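Local coordinates for protein AlyGC (Glaciecola chathamensis, PDB 5GKD) that probably cleaves alginate as a calcium-binding lyase of polysaccharide lyase family 6, built on right-handed parallel beta-helices, at residues T586-L589 and F590-N593; N522-A526 and A527-L531. All coordinates share one frame; numbering follows the deposited sequence.

Interaction 1 of 2, residues T586-L589 and F590-N593; sequences TGDL and FRLN
Phe590 meets Leu589 where the chain leaves the corner after strand 581-585 and enters strand 590-592 of a parallel beta-helix. The two side chains lie side by side and point the same way. Leu589 CD1 lies beside the CD2-CE2 side of the ring, 3.5 Å from Phe590 CE2 and 3.7 Å from Phe590 CD2. The carbonyl oxygen of Leu589 lies over one face of the same ring. Beyond Leu589, the ring packs on Ile575 and Val577 of strand 572-578.

Arg591, the next residue, carries the polar half of the contact. Its CG stands beside the backbone N (chi1 -72°), and the chain bends at chi3 (66°). This bend brings NH1 back to Asp588. Arg591 NH1 gives a hydrogen bond of 2.9 Å to Asp588 OD2, as part of a salt bridge. The N-H...O angle is 147°. Carboxylate and guanidinium are nearly coplanar, and OD2 is met at the guanidinium edge. The aliphatic part also packs here, with Arg591 CG 3.7 Å from Asp588 CB. Arg591 NE forms a second salt bridge, to Asp565. With an alanine at this position, Asp588 OD2 and Asp565 would probably lose the positive charge they share, along with the packing on Asp588 CB.

Asp588 OD1 accepts a hydrogen bond from the backbone N of Ala620, in the loop before strand 622-625. Both carboxylate oxygens are therefore held, which should fix the rotation of the group. Arg591, between two acids, probably helps to keep both ionised; Lys623 adds only a long, weak ion pair to Asp588.

Interaction 2 of 2, residues N522-A526 and A527-L531; sequences NAPDA and AGNTL
Asn529 reaches back to Pro524 across a loop that joins strands 517-519 and 530-534 of the parallel beta-helix. An inverse gamma turn centred on Asp525 shapes its first half. The close-packed part is the inner side. There Asn529 CG stands beside its backbone N (chi1 -67°), which turns the amide toward the Pro524 carbonyl. Asn529 ND2 gives Pro524 O a hydrogen bond of 2.9 Å. The bond is nearly straight, at 166°, and the acceptor lies almost in the amide plane. The donor in turn sits in the carbonyl plane. The Ala523 methyl lies alongside, with CB 3.7 Å from Asn529 ND2, and Tyr561 packs on both residues. The other end of the amide is also held, because Asn529 OD1 is hydrogen-bonded to Ser500.

The outer side is looser across the loop itself. Ala526 and Ala527 are partly exposed, and their methyls make few contacts there. Ala527 is covered by His559 and by Leu599 of the second subunit. Gly528 has a positive phi (82°), where a CB would press against the preceding carbonyl oxygen. A water bridges the bend: it donates to Ala526 O at 2.7 Å and accepts from Asn529 N at 2.9 Å.

In the fold
Both contacts belong to the C-terminal beta-helix, well along the chain from the calcium-binding residues. Interaction 2 comes first. It closes the loop between strands 517-519 and 530-534. Strands 543-548 to 581-585 follow. Interaction 1 then shapes the corner before strand 590-592. The two are in series and neither nest nor cross. The centres of interactions 1 and 2 lie about 14 Å apart, without touching. Strands 530-534 and 590-592 lie in the same parallel sheet, with 564-565 between them. The loop between 551-555 and 564-565 joins the two. Asn558 bonds to Asp525 and Thr586, Tyr561 packs on Ala523 and Asn529 and its N bonds to Thr586, and His562 bonds to Asn529 and Asp588.

Interaction 1 of 2, residues T586-L589 and F590-N593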
# COMPACT_ATOMS: atom_id res chain seq x y z
N THR A 586 21.15 -6.08 8.33
CA THR A 586 21.46 -5.66 6.97
C THR A 586 20.53 -4.58 6.43
O THR A 586 20.92 -3.85 5.51
CB THR A 586 21.43 -6.86 6.02
OG1 THR A 586 20.13 -7.46 6.05
CG2 THR A 586 22.48 -7.89 6.40
N GLY A 587 19.32 -4.46 6.95
CA GLY A 587 18.38 -3.45 6.51
C GLY A 587 18.52 -2.16 7.28
O GLY A 587 19.57 -1.85 7.84
N ASP A 588 17.44 -1.39 7.30
CA ASP A 588 17.35 -0.23 8.17
C ASP A 588 16.79 -0.63 9.53
O ASP A 588 16.18 -1.70 9.68
CB ASP A 588 16.46 0.85 7.57
CG ASP A 588 16.89 1.26 6.18
OD1 ASP A 588 18.04 1.70 5.99
OD2 ASP A 588 16.07 1.12 5.26
N LEU A 589 16.99 0.24 10.51
CA LEU A 589 16.37 0.08 11.82
C LEU A 589 14.90 0.50 11.78
O LEU A 589 14.01 -0.33 12.00
CB LEU A 589 17.13 0.89 12.86
CG LEU A 589 17.75 0.28 14.11
CD1 LEU A 589 17.35 1.09 15.34
CD2 LEU A 589 17.43 -1.19 14.29
N PHE A 590 14.63 1.77 11.49
CA PHE A 590 13.27 2.29 11.43
C PHE A 590 13.03 2.92 10.06
O PHE A 590 13.71 3.88 9.68
CB PHE A 590 13.00 3.30 12.55
CG PHE A 590 12.93 2.67 13.91
CD1 PHE A 590 11.76 2.10 14.37
CD2 PHE A 590 14.05 2.60 14.72
CE1 PHE A 590 11.70 1.51 15.61
CE2 PHE A 590 14.00 2.02 15.96
CZ PHE A 590 12.81 1.47 16.40
N ARG A 591 12.07 2.38 9.32
CA ARG A 591 11.71 2.87 8.00
C ARG A 591 10.43 3.67 8.14
O ARG A 591 9.33 3.11 8.17
CB ARG A 591 11.58 1.71 7.02
CG ARG A 591 12.93 1.11 6.66
CD ARG A 591 12.82 -0.33 6.19
NE ARG A 591 12.09 -0.46 4.94
CZ ARG A 591 12.59 -0.14 3.75
NH1 ARG A 591 13.82 0.34 3.66
NH2 ARG A 591 11.86 -0.29 2.66
N LEU A 592 10.57 5.00 8.24
CA LEU A 592 9.49 5.94 8.50
C LEU A 592 9.41 7.00 7.41
O LEU A 592 9.17 8.18 7.68
CB LEU A 592 9.66 6.62 9.86
CG LEU A 592 9.23 5.96 11.17
CD1 LEU A 592 8.28 4.80 11.00
CD2 LEU A 592 10.41 5.60 12.00
N ASN A 593 9.64 6.58 6.17
CA ASN A 593 9.79 7.47 5.03
C ASN A 593 8.96 7.01 3.85
O ASN A 593 9.40 7.11 2.69
CB ASN A 593 11.26 7.55 4.63
CG ASN A 593 11.80 6.22 4.17
OD1 ASN A 593 11.25 5.17 4.52
ND2 ASN A 593 12.84 6.24 3.35

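Interaction 2 of 2, residues N522-A526 and A527-L531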
# COMPACT_ATOMS: atom_id res chain seq x y z
N ASN A 522 17.26 -17.75 12.47
CA ASN A 522 16.49 -18.75 11.76
C ASN A 522 15.40 -18.18 10.87
O ASN A 522 14.56 -18.95 10.39
CB ASN A 522 15.90 -19.72 12.76
CG ASN A 522 16.95 -20.31 13.64
OD1 ASN A 522 17.22 -19.82 14.74
ND2 ASN A 522 17.61 -21.33 13.14
N ALA A 523 15.37 -16.87 10.65
CA ALA A 523 14.43 -16.30 9.71
C ALA A 523 14.67 -16.86 8.30
O ALA A 523 15.76 -17.32 8.00
CB ALA A 523 14.57 -14.78 9.69
N PRO A 524 13.67 -16.83 7.43
CA PRO A 524 13.86 -17.39 6.09
C PRO A 524 14.99 -16.69 5.35
O PRO A 524 15.24 -15.50 5.53
CB PRO A 524 12.51 -17.15 5.40
CG PRO A 524 11.55 -16.90 6.51
CD PRO A 524 12.35 -16.17 7.53
N ASP A 525 15.68 -17.47 4.51
CA ASP A 525 16.84 -17.00 3.75
C ASP A 525 16.33 -16.25 2.52
O ASP A 525 16.36 -16.72 1.39
CB ASP A 525 17.75 -18.17 3.37
CG ASP A 525 19.11 -17.72 2.83
OD1 ASP A 525 19.26 -16.57 2.39
OD2 ASP A 525 20.04 -18.55 2.83
N ALA A 526 15.84 -15.04 2.78
CA ALA A 526 15.26 -14.23 1.74
C ALA A 526 15.57 -12.77 2.02
O ALA A 526 15.68 -12.35 3.17
CB ALA A 526 13.74 -14.45 1.64
N ALA A 527 15.74 -12.01 0.95
CA ALA A 527 15.94 -10.58 1.10
C ALA A 527 14.63 -9.91 1.51
O ALA A 527 13.54 -10.37 1.17
CB ALA A 527 16.45 -9.98 -0.20
N GLY A 528 14.74 -8.82 2.25
CA GLY A 528 13.55 -8.04 2.57
C GLY A 528 12.73 -8.55 3.72
O GLY A 528 11.54 -8.25 3.80
N ASN A 529 13.32 -9.33 4.63
CA ASN A 529 12.64 -9.65 5.87
C ASN A 529 12.43 -8.38 6.69
O ASN A 529 13.16 -7.40 6.56
CB ASN A 529 13.44 -10.66 6.71
CG ASN A 529 13.52 -12.03 6.06
OD1 ASN A 529 12.75 -12.36 5.15
ND2 ASN A 529 14.46 -12.85 6.55
N THR A 530 11.44 -8.42 7.56
CA THR A 530 11.08 -7.28 8.39
C THR A 530 10.68 -7.84 9.75
O THR A 530 9.63 -8.46 9.87
CB THR A 530 9.92 -6.48 7.78
OG1 THR A 530 8.79 -7.33 7.60
CG2 THR A 530 10.29 -5.89 6.42
N LEU A 531 11.52 -7.63 10.76
CA LEU A 531 11.25 -8.25 12.05
C LEU A 531 9.96 -7.73 12.65
O LEU A 531 9.11 -8.51 13.10
CB LEU A 531 12.42 -8.03 13.01
CG LEU A 531 12.35 -8.91 14.26
CD1 LEU A 531 12.86 -10.32 13.99
CD2 LEU A 531 13.10 -8.27 15.43
O HOH W 1 16.03 -10.21 4.79